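Long-range contact in serine protease inhibitor (Schistosoma haematobium, PDB 3STO), which probably inhibits serine endopeptidases, as a parasite member of the serpin family: residues Leu295-Val307 against Asn338-Glu350. Numbering follows the deposited sequence.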
loop_
_atom_site.group_PDB
_atom_site.type_symbol
_atom_site.label_atom_id
_atom_site.label_comp_id
_atom_site.label_asym_id
_atom_site.label_seq_id
_atom_site.Cartn_x
_atom_site.Cartn_y
_atom_site.Cartn_z
ATOM N N LEU A 295 -21.767 -5.841 -1.835
ATOM C CA LEU A 295 -20.524 -5.122 -1.864
ATOM C C LEU A 295 -20.572 -4.176 -3.055
ATOM O O LEU A 295 -20.774 -4.606 -4.185
ATOM C CB LEU A 295 -19.337 -6.120 -1.979
ATOM C CG LEU A 295 -17.899 -5.587 -2.001
ATOM C CD1 LEU A 295 -17.565 -4.891 -0.667
ATOM C CD2 LEU A 295 -16.832 -6.671 -2.324
ATOM N N PRO A 296 -20.345 -2.880 -2.803
ATOM C CA PRO A 296 -20.246 -1.898 -3.890
ATOM C C PRO A 296 -19.076 -2.195 -4.866
ATOM O O PRO A 296 -17.995 -2.643 -4.466
ATOM C CB PRO A 296 -19.992 -0.574 -3.133
ATOM C CG PRO A 296 -20.310 -0.862 -1.717
ATOM C CD PRO A 296 -20.050 -2.284 -1.486
ATOM N N LYS A 297 -19.291 -1.945 -6.147
ATOM C CA LYS A 297 -18.176 -1.905 -7.055
ATOM C C LYS A 297 -17.653 -0.464 -7.036
ATOM O O LYS A 297 -18.416 0.483 -7.033
ATOM C CB LYS A 297 -18.564 -2.358 -8.452
ATOM C CG LYS A 297 -19.356 -1.397 -9.211
ATOM C CD LYS A 297 -19.883 -2.061 -10.482
ATOM C CE LYS A 297 -18.780 -2.776 -11.240
ATOM N NZ LYS A 297 -19.245 -3.181 -12.618
ATOM N N PHE A 298 -16.339 -0.306 -6.947
ATOM C CA PHE A 298 -15.749 1.021 -6.856
ATOM C C PHE A 298 -14.297 1.016 -7.287
ATOM O O PHE A 298 -13.641 -0.046 -7.420
ATOM C CB PHE A 298 -15.841 1.567 -5.427
ATOM C CG PHE A 298 -15.094 0.748 -4.410
ATOM C CD1 PHE A 298 -15.672 -0.382 -3.849
ATOM C CD2 PHE A 298 -13.812 1.098 -4.026
ATOM C CE1 PHE A 298 -14.973 -1.139 -2.910
ATOM C CE2 PHE A 298 -13.099 0.329 -3.089
ATOM C CZ PHE A 298 -13.686 -0.786 -2.538
ATOM N N THR A 299 -13.790 2.216 -7.513
ATOM C CA THR A 299 -12.360 2.338 -7.648
ATOM C C THR A 299 -11.840 3.577 -6.964
ATOM O O THR A 299 -12.305 4.679 -7.249
ATOM C CB THR A 299 -11.886 2.206 -9.116
ATOM O OG1 THR A 299 -10.880 3.180 -9.389
ATOM C CG2 THR A 299 -13.022 2.343 -10.076
ATOM N N LEU A 300 -10.917 3.383 -6.026
ATOM C CA LEU A 300 -10.187 4.508 -5.418
ATOM C C LEU A 300 -8.843 4.722 -6.063
ATOM O O LEU A 300 -8.066 3.775 -6.277
ATOM C CB LEU A 300 -9.901 4.318 -3.924
ATOM C CG LEU A 300 -10.937 3.873 -2.925
ATOM C CD1 LEU A 300 -10.336 4.041 -1.541
ATOM C CD2 LEU A 300 -12.237 4.646 -3.088
ATOM N N LYS A 301 -8.563 5.986 -6.331
ATOM C CA LYS A 301 -7.218 6.445 -6.674
ATOM C C LYS A 301 -6.726 7.449 -5.641
ATOM O O LYS A 301 -7.502 8.184 -5.050
ATOM C CB LYS A 301 -7.225 7.067 -8.062
ATOM C CG LYS A 301 -7.453 6.013 -9.046
ATOM C CD LYS A 301 -7.595 6.514 -10.476
ATOM C CE LYS A 301 -8.255 5.373 -11.277
ATOM N NZ LYS A 301 -8.321 5.596 -12.798
ATOM N N ASN A 302 -5.429 7.489 -5.412
ATOM C CA ASN A 302 -4.914 8.533 -4.558
ATOM C C ASN A 302 -3.416 8.704 -4.686
ATOM O O ASN A 302 -2.713 7.821 -5.204
ATOM C CB ASN A 302 -5.370 8.342 -3.103
ATOM C CG ASN A 302 -4.467 7.445 -2.308
ATOM O OD1 ASN A 302 -3.583 6.763 -2.842
ATOM N ND2 ASN A 302 -4.679 7.439 -1.014
ATOM N N THR A 303 -2.954 9.856 -4.224
ATOM C CA THR A 303 -1.538 10.230 -4.241
ATOM C C THR A 303 -1.193 10.703 -2.845
ATOM O O THR A 303 -1.777 11.654 -2.343
ATOM C CB THR A 303 -1.306 11.410 -5.166
ATOM O OG1 THR A 303 -1.610 11.035 -6.514
ATOM C CG2 THR A 303 0.140 11.844 -5.090
ATOM N N LEU A 304 -0.289 10.009 -2.181
ATOM C CA LEU A 304 0.125 10.438 -0.854
ATOM C C LEU A 304 1.481 11.124 -0.910
ATOM O O LEU A 304 2.403 10.645 -1.608
ATOM C CB LEU A 304 0.242 9.237 0.062
ATOM C CG LEU A 304 -1.020 8.540 0.518
ATOM C CD1 LEU A 304 -0.587 7.379 1.377
ATOM C CD2 LEU A 304 -1.883 9.521 1.287
ATOM N N ASP A 305 1.586 12.236 -0.182
ATOM C CA ASP A 305 2.867 12.873 0.142
ATOM C C ASP A 305 3.283 12.271 1.462
ATOM O O ASP A 305 2.652 12.517 2.487
ATOM C CB ASP A 305 2.705 14.392 0.290
ATOM C CG ASP A 305 3.904 15.062 1.003
ATOM O OD1 ASP A 305 5.017 14.468 1.064
ATOM O OD2 ASP A 305 3.739 16.202 1.505
ATOM N N LEU A 306 4.338 11.469 1.444
ATOM C CA LEU A 306 4.756 10.786 2.660
ATOM C C LEU A 306 5.833 11.508 3.465
ATOM O O LEU A 306 6.202 11.063 4.573
ATOM C CB LEU A 306 5.198 9.368 2.321
ATOM C CG LEU A 306 3.998 8.720 1.652
ATOM C CD1 LEU A 306 4.402 7.521 0.887
ATOM C CD2 LEU A 306 2.980 8.408 2.710
ATOM N N VAL A 307 6.324 12.627 2.946
ATOM C CA VAL A 307 7.438 13.300 3.628
ATOM C C VAL A 307 7.137 13.649 5.105
ATOM O O VAL A 307 7.921 13.302 5.973
ATOM C CB VAL A 307 7.975 14.510 2.827
ATOM C CG1 VAL A 307 8.938 15.315 3.685
ATOM C CG2 VAL A 307 8.635 14.041 1.540
ATOM N N ASN A 338 13.155 15.934 -2.371
ATOM C CA ASN A 338 12.141 16.984 -2.276
ATOM C C ASN A 338 10.767 16.381 -1.982
ATOM O O ASN A 338 10.052 16.853 -1.095
ATOM C CB ASN A 338 12.056 17.783 -3.576
ATOM C CG ASN A 338 13.294 18.576 -3.854
ATOM O OD1 ASN A 338 14.257 18.068 -4.449
ATOM N ND2 ASN A 338 13.287 19.840 -3.425
ATOM N N GLU A 339 10.396 15.345 -2.734
ATOM C CA GLU A 339 9.077 14.718 -2.587
ATOM C C GLU A 339 9.164 13.188 -2.574
ATOM O O GLU A 339 9.988 12.580 -3.260
ATOM C CB GLU A 339 8.130 15.158 -3.701
ATOM C CG GLU A 339 8.177 16.636 -4.020
ATOM C CD GLU A 339 7.278 17.017 -5.198
ATOM O OE1 GLU A 339 6.144 16.489 -5.291
ATOM O OE2 GLU A 339 7.708 17.847 -6.036
ATOM N N PHE A 340 8.306 12.582 -1.774
ATOM C CA PHE A 340 8.272 11.157 -1.624
ATOM C C PHE A 340 6.770 10.849 -1.698
ATOM O O PHE A 340 5.991 11.144 -0.795
ATOM C CB PHE A 340 8.921 10.773 -0.296
ATOM C CG PHE A 340 9.071 9.285 -0.070
ATOM C CD1 PHE A 340 8.174 8.390 -0.582
ATOM C CD2 PHE A 340 10.121 8.790 0.678
ATOM C CE1 PHE A 340 8.301 7.028 -0.349
ATOM C CE2 PHE A 340 10.253 7.424 0.910
ATOM C CZ PHE A 340 9.327 6.547 0.392
ATOM N N ILE A 341 6.374 10.288 -2.829
ATOM C CA ILE A 341 4.982 10.217 -3.200
ATOM C C ILE A 341 4.610 8.785 -3.489
ATOM O O ILE A 341 5.312 8.113 -4.245
ATOM C CB ILE A 341 4.682 11.095 -4.461
ATOM C CG1 ILE A 341 4.873 12.581 -4.146
ATOM C CG2 ILE A 341 3.260 10.935 -4.907
ATOM C CD1 ILE A 341 4.985 13.438 -5.391
ATOM N N GLN A 342 3.510 8.331 -2.876
ATOM C CA GLN A 342 2.886 7.053 -3.234
ATOM C C GLN A 342 1.555 7.273 -3.988
ATOM O O GLN A 342 0.691 8.031 -3.564
ATOM C CB GLN A 342 2.701 6.129 -2.016
ATOM C CG GLN A 342 2.065 4.797 -2.380
ATOM C CD GLN A 342 1.916 3.873 -1.176
ATOM O OE1 GLN A 342 1.014 4.043 -0.353
ATOM N NE2 GLN A 342 2.801 2.892 -1.067
ATOM N N THR A 343 1.419 6.634 -5.132
ATOM C CA THR A 343 0.216 6.755 -5.895
ATOM C C THR A 343 -0.400 5.357 -6.010
ATOM O O THR A 343 0.282 4.405 -6.427
ATOM C CB THR A 343 0.471 7.414 -7.254
ATOM O OG1 THR A 343 -0.750 7.423 -8.018
ATOM C CG2 THR A 343 1.524 6.675 -8.021
ATOM N N ASN A 344 -1.670 5.247 -5.596
ATOM C CA ASN A 344 -2.366 3.962 -5.437
ATOM C C ASN A 344 -3.676 3.889 -6.239
ATOM O O ASN A 344 -4.338 4.899 -6.498
ATOM C CB ASN A 344 -2.691 3.687 -3.953
ATOM C CG ASN A 344 -1.461 3.689 -3.057
ATOM O OD1 ASN A 344 -0.669 2.752 -3.083
ATOM N ND2 ASN A 344 -1.299 4.746 -2.253
ATOM N N VAL A 345 -4.052 2.678 -6.625
ATOM C CA VAL A 345 -5.382 2.432 -7.185
ATOM C C VAL A 345 -5.977 1.157 -6.606
ATOM O O VAL A 345 -5.284 0.150 -6.487
ATOM C CB VAL A 345 -5.385 2.359 -8.713
ATOM C CG1 VAL A 345 -4.317 1.402 -9.211
ATOM C CG2 VAL A 345 -6.794 1.958 -9.220
ATOM N N LEU A 346 -7.243 1.244 -6.196
ATOM C CA LEU A 346 -8.030 0.097 -5.747
ATOM C C LEU A 346 -9.288 0.051 -6.593
ATOM O O LEU A 346 -10.209 0.836 -6.391
ATOM C CB LEU A 346 -8.411 0.229 -4.261
ATOM C CG LEU A 346 -9.209 -0.913 -3.582
ATOM C CD1 LEU A 346 -8.481 -2.264 -3.631
ATOM C CD2 LEU A 346 -9.538 -0.575 -2.124
ATOM N N LYS A 347 -9.310 -0.852 -7.562
ATOM C CA LYS A 347 -10.478 -1.055 -8.414
ATOM C C LYS A 347 -11.164 -2.411 -8.138
ATOM O O LYS A 347 -10.599 -3.487 -8.398
ATOM C CB LYS A 347 -10.068 -0.920 -9.879
ATOM C CG LYS A 347 -11.080 -1.402 -10.858
ATOM C CD LYS A 347 -10.521 -1.300 -12.259
ATOM C CE LYS A 347 -11.441 -1.977 -13.276
ATOM N NZ LYS A 347 -10.712 -2.350 -14.528
ATOM N N LEU A 348 -12.378 -2.367 -7.607
ATOM C CA LEU A 348 -13.118 -3.604 -7.330
ATOM C C LEU A 348 -14.298 -3.757 -8.292
ATOM O O LEU A 348 -15.043 -2.814 -8.527
ATOM C CB LEU A 348 -13.650 -3.563 -5.901
ATOM C CG LEU A 348 -13.498 -4.716 -4.927
ATOM C CD1 LEU A 348 -12.111 -4.690 -4.351
ATOM C CD2 LEU A 348 -14.519 -4.498 -3.817
ATOM N N ASN A 349 -14.463 -4.941 -8.857
ATOM C CA ASN A 349 -15.594 -5.211 -9.715
ATOM C C ASN A 349 -15.922 -6.695 -9.578
ATOM O O ASN A 349 -15.375 -7.356 -8.699
ATOM C CB ASN A 349 -15.324 -4.770 -11.175
ATOM C CG ASN A 349 -14.205 -5.572 -11.838
ATOM O OD1 ASN A 349 -13.860 -6.657 -11.388
ATOM N ND2 ASN A 349 -13.644 -5.044 -12.917
ATOM N N GLU A 350 -16.812 -7.206 -10.437
ATOM C CA GLU A 350 -17.290 -8.589 -10.371
ATOM C C GLU A 350 -16.227 -9.636 -10.679
ATOM O O GLU A 350 -16.324 -10.759 -10.220
ATOM C CB GLU A 350 -18.481 -8.809 -11.323
ATOM C CG GLU A 350 -19.744 -8.072 -10.948
ATOM C CD GLU A 350 -19.821 -6.658 -11.527
ATOM O OE1 GLU A 350 -18.806 -6.163 -12.091
ATOM O OE2 GLU A 350 -20.910 -6.045 -11.411
HETATM O O HOH W 1 -21.963 -4.558 -13.465
#
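L300 and L346, N302 and N344, and L304 and Q342 form hydrogen-bonded antiparallel pairs between neighbouring strands of the serpin fold. In serpin terms these are strands s6A and s5A of the central sheet A, and s5A leads toward the reactive-centre loop. The axes of 298-305 and 339-348 run 178° apart. L304 N gives to Q342 O at 2.6 Å, and L306 N extends the pairing to F340 O. Between these pairs, CA-H...O contacts such as V345 CA to L300 O fill the non-hydrogen-bonded positions.

Apolar side chains cluster on the face that carries F298, L346 and L348. L348 CB lies over one face of the F298 ring, offset toward its rim. L348 CD2 reaches F298 CE1 at 3.5 Å and also meets L295 CD2. L346 CD2 comes to the ring edge, 3.8 Å from F298 CE2. L300 and L346 also touch L40 of strand 39-41. At the other end, L306 CD1 packs on Q342 CB, and helix 43-55 covers L306, F340 and Q342.

On the opposite face, T303 CG2 meets I341 CG2, and K301 CG lies alongside V345 CG2.

K297 forms a salt bridge to E350. A bend at chi3 (-49°) turns its chain, and NZ meets the syn lone pair of OE1 at 3.1 Å. A water links NZ to E350 OE2, which T207 also holds.

The polar centre on the F298 face is an amide pair. N344 ND2 gives to N302 OD1 at 3.1 Å, in the carbonyl plane and on a lone pair, although the two amides are turned 53° apart. N302 ND2 gives to L40 O, and Q342 NE2 to C42 O. N344 ND2 also gives to Q342 OE1, which it meets from above the carbonyl plane at 3.1 Å.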